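Long-range contacts in aminoacyl-histidine dipeptidase (PDB 3MRU), which probably hydrolyses dipeptides, with aminoacyl-histidine dipeptides such as carnosine among its likely substrates, as a zinc-dependent metallopeptidase of the M20C family: residues C331-M336 with L350-I355; D417-I422 with W476-A481. One frame throughout, in Å; residues are numbered along the deposited sequence.

Contact 1. Residues C331-M336 with L350-I355; sequences CPNGVM and LNVGVI
Gly334 and Leu350 form an antiparallel hydrogen-bonded pair, their CA atoms 5.4 Å apart. Gly334 N donates to Leu350 O at 2.8 Å, and Leu350 N donates back to Gly334 O at 2.9 Å. This closes the two-bond ring that joins the strands of a beta hairpin, 334-338 and 346-358. As in other M20 peptidases, the hairpin probably belongs to the lid (dimerisation) domain. Gly334 has positive phi (92°).

Before Gly334 the chain is not yet in the strand, and a side chain provides the bond. Val352 N donates to Asn333 OD1 at 2.9 Å, with an N-H...O angle of 160°. The donor sits above the plane of the amide carbonyl, not on a lone pair. Asn333 CG lies anti to the backbone N (chi1 -174°), which brings OD1 up to the backbone of the second strand. Asn333, the residue before Gly334, thus satisfies the N-H of Val352, two residues beyond Leu350.

The apolar contacts centre on Leu350. Its CD2 lies 4.0 Å from Pro332 CB and also rests against the Pro332 carbonyl. Bent at chi2 and chi3, the Met336 chain brings CE to 4.0 Å from the same methyl, Leu350 CD2; the two side chains run at a slant to each other. Farther along, Cys331 SG meets Val352 CG2 at 3.8 Å.

Around the contact, helix 373-389 packs on Cys331, Pro332, Met336 and Leu350 through Leu383, Met382 and Val379. Strand 361-370 pairs with strand 346-358, where Gly353 and Val354 both face Leu365 in a classic beta bulge. Helix 231-242 adds Lys233, bonded to Cys331 O, and Asn232, bonded to Val352 O.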
loop_
_atom_site.group_PDB
_atom_site.type_symbol
_atom_site.label_atom_id
_atom_site.label_comp_id
_atom_site.label_asym_id
_atom_site.label_seq_id
_atom_site.Cartn_x
_atom_site.Cartn_y
_atom_site.Cartn_z
ATOM N N CYS A 331 13.020 20.312 -6.881
ATOM C CA CYS A 331 12.260 19.072 -6.920
ATOM C C CYS A 331 10.910 19.109 -6.153
ATOM O O CYS A 331 10.873 19.470 -4.985
ATOM C CB CYS A 331 13.199 17.968 -6.419
ATOM S SG CYS A 331 12.499 16.366 -6.239
ATOM N N PRO A 332 9.804 18.750 -6.819
ATOM C CA PRO A 332 8.490 18.707 -6.181
ATOM C C PRO A 332 8.429 17.673 -5.072
ATOM O O PRO A 332 9.228 16.747 -5.061
ATOM C CB PRO A 332 7.562 18.290 -7.313
ATOM C CG PRO A 332 8.447 17.597 -8.270
ATOM C CD PRO A 332 9.717 18.359 -8.233
ATOM N N ASN A 333 7.493 17.849 -4.142
ATOM C CA ASN A 333 7.308 16.936 -3.016
ATOM C C ASN A 333 5.952 17.143 -2.358
ATOM O O ASN A 333 5.435 18.256 -2.345
ATOM C CB ASN A 333 8.415 17.095 -1.969
ATOM C CG ASN A 333 8.315 16.049 -0.867
ATOM O OD1 ASN A 333 8.227 14.853 -1.143
ATOM N ND2 ASN A 333 8.313 16.492 0.382
ATOM N N GLY A 334 5.385 16.076 -1.805
ATOM C CA GLY A 334 4.079 16.146 -1.175
ATOM C C GLY A 334 2.988 15.819 -2.164
ATOM O O GLY A 334 3.138 14.900 -2.961
ATOM N N VAL A 335 1.887 16.567 -2.113
ATOM C CA VAL A 335 0.723 16.329 -2.982
ATOM C C VAL A 335 0.895 17.086 -4.284
ATOM O O VAL A 335 1.253 18.239 -4.281
ATOM C CB VAL A 335 -0.590 16.796 -2.303
ATOM C CG1 VAL A 335 -1.811 16.448 -3.154
ATOM C CG2 VAL A 335 -0.709 16.210 -0.908
ATOM N N MET A 336 0.631 16.464 -5.410
ATOM C CA MET A 336 0.698 17.219 -6.653
ATOM C C MET A 336 -0.675 17.710 -7.101
ATOM O O MET A 336 -0.794 18.741 -7.753
ATOM C CB MET A 336 1.417 16.393 -7.718
ATOM C CG MET A 336 2.873 16.131 -7.398
ATOM S SD MET A 336 3.801 17.661 -7.441
ATOM C CE MET A 336 4.078 17.957 -5.703
ATOM N N LEU A 350 4.164 12.575 -4.295
ATOM C CA LEU A 350 5.473 11.975 -4.232
ATOM C C LEU A 350 6.189 12.344 -2.934
ATOM O O LEU A 350 5.914 13.370 -2.311
ATOM C CB LEU A 350 6.317 12.353 -5.451
ATOM C CG LEU A 350 7.235 13.567 -5.469
ATOM C CD1 LEU A 350 8.332 13.321 -6.461
ATOM C CD2 LEU A 350 6.423 14.751 -5.861
ATOM N N ASN A 351 7.111 11.486 -2.534
ATOM C CA ASN A 351 7.795 11.657 -1.290
ATOM C C ASN A 351 9.267 11.501 -1.576
ATOM O O ASN A 351 9.680 10.436 -1.998
ATOM C CB ASN A 351 7.314 10.588 -0.307
ATOM C CG ASN A 351 8.109 10.561 1.005
ATOM O OD1 ASN A 351 7.971 9.629 1.787
ATOM N ND2 ASN A 351 8.936 11.576 1.249
ATOM N N VAL A 352 10.044 12.569 -1.397
ATOM C CA VAL A 352 11.496 12.463 -1.395
ATOM C C VAL A 352 11.872 11.916 -0.019
ATOM O O VAL A 352 12.085 12.676 0.951
ATOM C CB VAL A 352 12.185 13.820 -1.672
ATOM C CG1 VAL A 352 13.662 13.749 -1.314
ATOM C CG2 VAL A 352 11.994 14.214 -3.131
ATOM N N GLY A 353 11.937 10.584 0.041
ATOM C CA GLY A 353 12.046 9.838 1.293
ATOM C C GLY A 353 13.441 9.509 1.824
ATOM O O GLY A 353 13.621 9.419 3.040
ATOM N N VAL A 354 14.419 9.308 0.937
ATOM C CA VAL A 354 15.763 8.863 1.362
ATOM C C VAL A 354 16.890 9.601 0.630
ATOM O O VAL A 354 16.916 9.670 -0.605
ATOM C CB VAL A 354 15.983 7.319 1.176
ATOM C CG1 VAL A 354 17.194 6.873 1.937
ATOM C CG2 VAL A 354 14.797 6.531 1.637
ATOM N N ILE A 355 17.826 10.147 1.391
ATOM C CA ILE A 355 19.020 10.695 0.776
ATOM C C ILE A 355 20.233 10.139 1.484
ATOM O O ILE A 355 20.274 10.100 2.714
ATOM C CB ILE A 355 19.018 12.234 0.768
ATOM C CG1 ILE A 355 17.808 12.733 -0.025
ATOM C CG2 ILE A 355 20.348 12.773 0.199
ATOM C CD1 ILE A 355 17.500 14.217 0.142
#

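Contact 2. Residues D417-I422 with W476-A481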
loop_
_atom_site.group_PDB
_atom_site.type_symbol
_atom_site.label_atom_id
_atom_site.label_comp_id
_atom_site.label_asym_id
_atom_site.label_seq_id
_atom_site.Cartn_x
_atom_site.Cartn_y
_atom_site.Cartn_z
ATOM N N ASP A 417 -26.240 1.681 -1.822
ATOM C CA ASP A 417 -27.678 1.711 -1.578
ATOM C C ASP A 417 -28.255 0.380 -1.087
ATOM O O ASP A 417 -29.285 0.357 -0.414
ATOM C CB ASP A 417 -28.431 2.253 -2.807
ATOM C CG ASP A 417 -28.587 3.786 -2.773
ATOM O OD1 ASP A 417 -27.712 4.487 -2.192
ATOM O OD2 ASP A 417 -29.600 4.290 -3.316
ATOM N N MET A 418 -27.575 -0.715 -1.402
ATOM C CA MET A 418 -27.936 -2.027 -0.887
ATOM C C MET A 418 -27.489 -2.221 0.577
ATOM O O MET A 418 -28.079 -2.998 1.312
ATOM C CB MET A 418 -27.366 -3.099 -1.824
ATOM C CG MET A 418 -27.191 -4.480 -1.227
ATOM S SD MET A 418 -25.964 -4.490 0.106
ATOM C CE MET A 418 -24.432 -4.160 -0.787
ATOM N N TYR A 419 -26.443 -1.521 0.985
ATOM C CA TYR A 419 -25.944 -1.576 2.352
ATOM C C TYR A 419 -26.849 -0.697 3.184
ATOM O O TYR A 419 -27.095 -0.966 4.357
ATOM C CB TYR A 419 -24.523 -1.008 2.363
ATOM C CG TYR A 419 -23.733 -1.093 3.652
ATOM C CD1 TYR A 419 -22.707 -2.019 3.794
ATOM C CD2 TYR A 419 -23.968 -0.207 4.707
ATOM C CE1 TYR A 419 -21.942 -2.088 4.974
ATOM C CE2 TYR A 419 -23.213 -0.268 5.884
ATOM C CZ TYR A 419 -22.203 -1.213 6.008
ATOM O OH TYR A 419 -21.462 -1.291 7.160
ATOM N N GLU A 420 -27.334 0.365 2.546
ATOM C CA GLU A 420 -28.242 1.318 3.161
ATOM C C GLU A 420 -29.654 0.721 3.339
ATOM O O GLU A 420 -30.461 1.193 4.168
ATOM C CB GLU A 420 -28.281 2.599 2.323
ATOM C CG GLU A 420 -29.213 3.698 2.869
ATOM C CD GLU A 420 -28.942 5.065 2.233
ATOM O OE1 GLU A 420 -28.975 5.191 0.974
ATOM O OE2 GLU A 420 -28.695 6.022 3.008
ATOM N N GLY A 421 -29.939 -0.315 2.545
ATOM C CA GLY A 421 -31.153 -1.115 2.681
ATOM C C GLY A 421 -31.010 -2.216 3.723
ATOM O O GLY A 421 -32.015 -2.746 4.180
ATOM N N ILE A 422 -29.775 -2.560 4.100
ATOM C CA ILE A 422 -29.519 -3.584 5.121
ATOM C C ILE A 422 -29.120 -2.965 6.453
ATOM O O ILE A 422 -29.268 -3.586 7.504
ATOM C CB ILE A 422 -28.399 -4.558 4.702
ATOM C CG1 ILE A 422 -28.721 -5.213 3.364
ATOM C CG2 ILE A 422 -28.148 -5.626 5.788
ATOM C CD1 ILE A 422 -30.007 -6.078 3.289
ATOM N N TRP A 476 -20.947 -11.697 4.782
ATOM C CA TRP A 476 -21.628 -12.633 3.905
ATOM C C TRP A 476 -23.037 -12.129 3.541
ATOM O O TRP A 476 -23.560 -12.438 2.464
ATOM C CB TRP A 476 -21.629 -14.032 4.526
ATOM C CG TRP A 476 -22.563 -14.969 3.869
ATOM C CD1 TRP A 476 -23.872 -15.160 4.192
ATOM C CD2 TRP A 476 -22.287 -15.852 2.764
ATOM N NE1 TRP A 476 -24.434 -16.097 3.356
ATOM C CE2 TRP A 476 -23.485 -16.543 2.474
ATOM C CE3 TRP A 476 -21.147 -16.132 2.001
ATOM C CZ2 TRP A 476 -23.580 -17.485 1.444
ATOM C CZ3 TRP A 476 -21.244 -17.081 0.973
ATOM C CH2 TRP A 476 -22.454 -17.740 0.707
ATOM N N ASP A 477 -23.631 -11.327 4.424
ATOM C CA ASP A 477 -24.983 -10.825 4.199
ATOM C C ASP A 477 -25.060 -9.819 3.073
ATOM O O ASP A 477 -26.015 -9.845 2.299
ATOM C CB ASP A 477 -25.575 -10.227 5.470
ATOM C CG ASP A 477 -26.116 -11.283 6.411
ATOM O OD1 ASP A 477 -26.726 -12.264 5.928
ATOM O OD2 ASP A 477 -25.934 -11.128 7.640
ATOM N N GLN A 478 -24.074 -8.929 2.980
ATOM C CA GLN A 478 -24.000 -8.054 1.809
ATOM C C GLN A 478 -23.416 -8.769 0.617
ATOM O O GLN A 478 -23.797 -8.489 -0.525
ATOM C CB GLN A 478 -23.231 -6.786 2.086
ATOM C CG GLN A 478 -22.313 -6.923 3.245
ATOM C CD GLN A 478 -21.834 -5.579 3.714
ATOM O OE1 GLN A 478 -21.575 -4.694 2.891
ATOM N NE2 GLN A 478 -21.731 -5.399 5.045
ATOM N N MET A 479 -22.516 -9.709 0.864
ATOM C CA MET A 479 -21.976 -10.476 -0.231
ATOM C C MET A 479 -23.145 -11.148 -0.949
ATOM O O MET A 479 -23.136 -11.305 -2.170
ATOM C CB MET A 479 -20.960 -11.493 0.279
ATOM C CG MET A 479 -19.648 -11.596 -0.551
ATOM S SD MET A 479 -19.693 -12.686 -2.019
ATOM C CE MET A 479 -20.387 -11.574 -3.238
ATOM N N VAL A 480 -24.176 -11.509 -0.188
ATOM C CA VAL A 480 -25.388 -12.069 -0.786
ATOM C C VAL A 480 -26.287 -10.985 -1.340
ATOM O O VAL A 480 -26.665 -11.030 -2.510
ATOM C CB VAL A 480 -26.229 -12.867 0.211
ATOM C CG1 VAL A 480 -27.620 -13.056 -0.344
ATOM C CG2 VAL A 480 -25.586 -14.209 0.506
ATOM N N ALA A 481 -26.604 -10.014 -0.481
ATOM C CA ALA A 481 -27.503 -8.924 -0.812
ATOM C C ALA A 481 -27.184 -8.411 -2.194
ATOM O O ALA A 481 -28.059 -8.413 -3.072
ATOM C CB ALA A 481 -27.378 -7.829 0.194
#
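Met418 and Ala481 touch where helices 410-420 and 469-485 meet. The contact is plain helix packing, away from the zinc site. No hydrogen bond links the two segments.

The apolar part is built round the Ala481 methyl. Met418 SD lies 3.6 Å from Ala481 CB, and Met418 CG touches the same methyl. CG is anti to the backbone N (chi1 159°), and bends at chi2 and chi3 then carry CE toward Gln478, whose CB is 4.1 Å from Met418 CE. The Met418 and Gln478 side chains cross at about a right angle. Ile422 CG1 adds a looser contact, 4.3 Å from Ala481 CB.

The polar part pairs an aromatic ring with an amide. The Gln478 chain is extended beyond CG and brings its amide to the Tyr419 ring. The two planes are 65° apart, so they do not stack. Tyr419 OH makes a weak hydrogen bond to Glu177, and the ring also meets that of Tyr423. Gln478 OE1 is placed at the edge of the Tyr419 ring, near its plane, with CD1 as its nearest ring atom.

The two contacts come in series along the chain: contact 1 closes before contact 2 opens. The contacts lie on opposite sides of the chain's centre; their centres are about 41 Å apart, their nearest atoms about 28 Å. They share no helix or strand. Contact 1 belongs to the large mixed sheet that includes strands 334-338 and 346-358. Contact 2 joins helices 410-420 and 469-485, the latter close to the C-terminus. Both contacts lie away from the zinc ligands His80, Asp119, Asp173 and His461. As in other M20 peptidases, contact 1 probably belongs to the lid domain and contact 2 to the catalytic domain that holds the zinc ions.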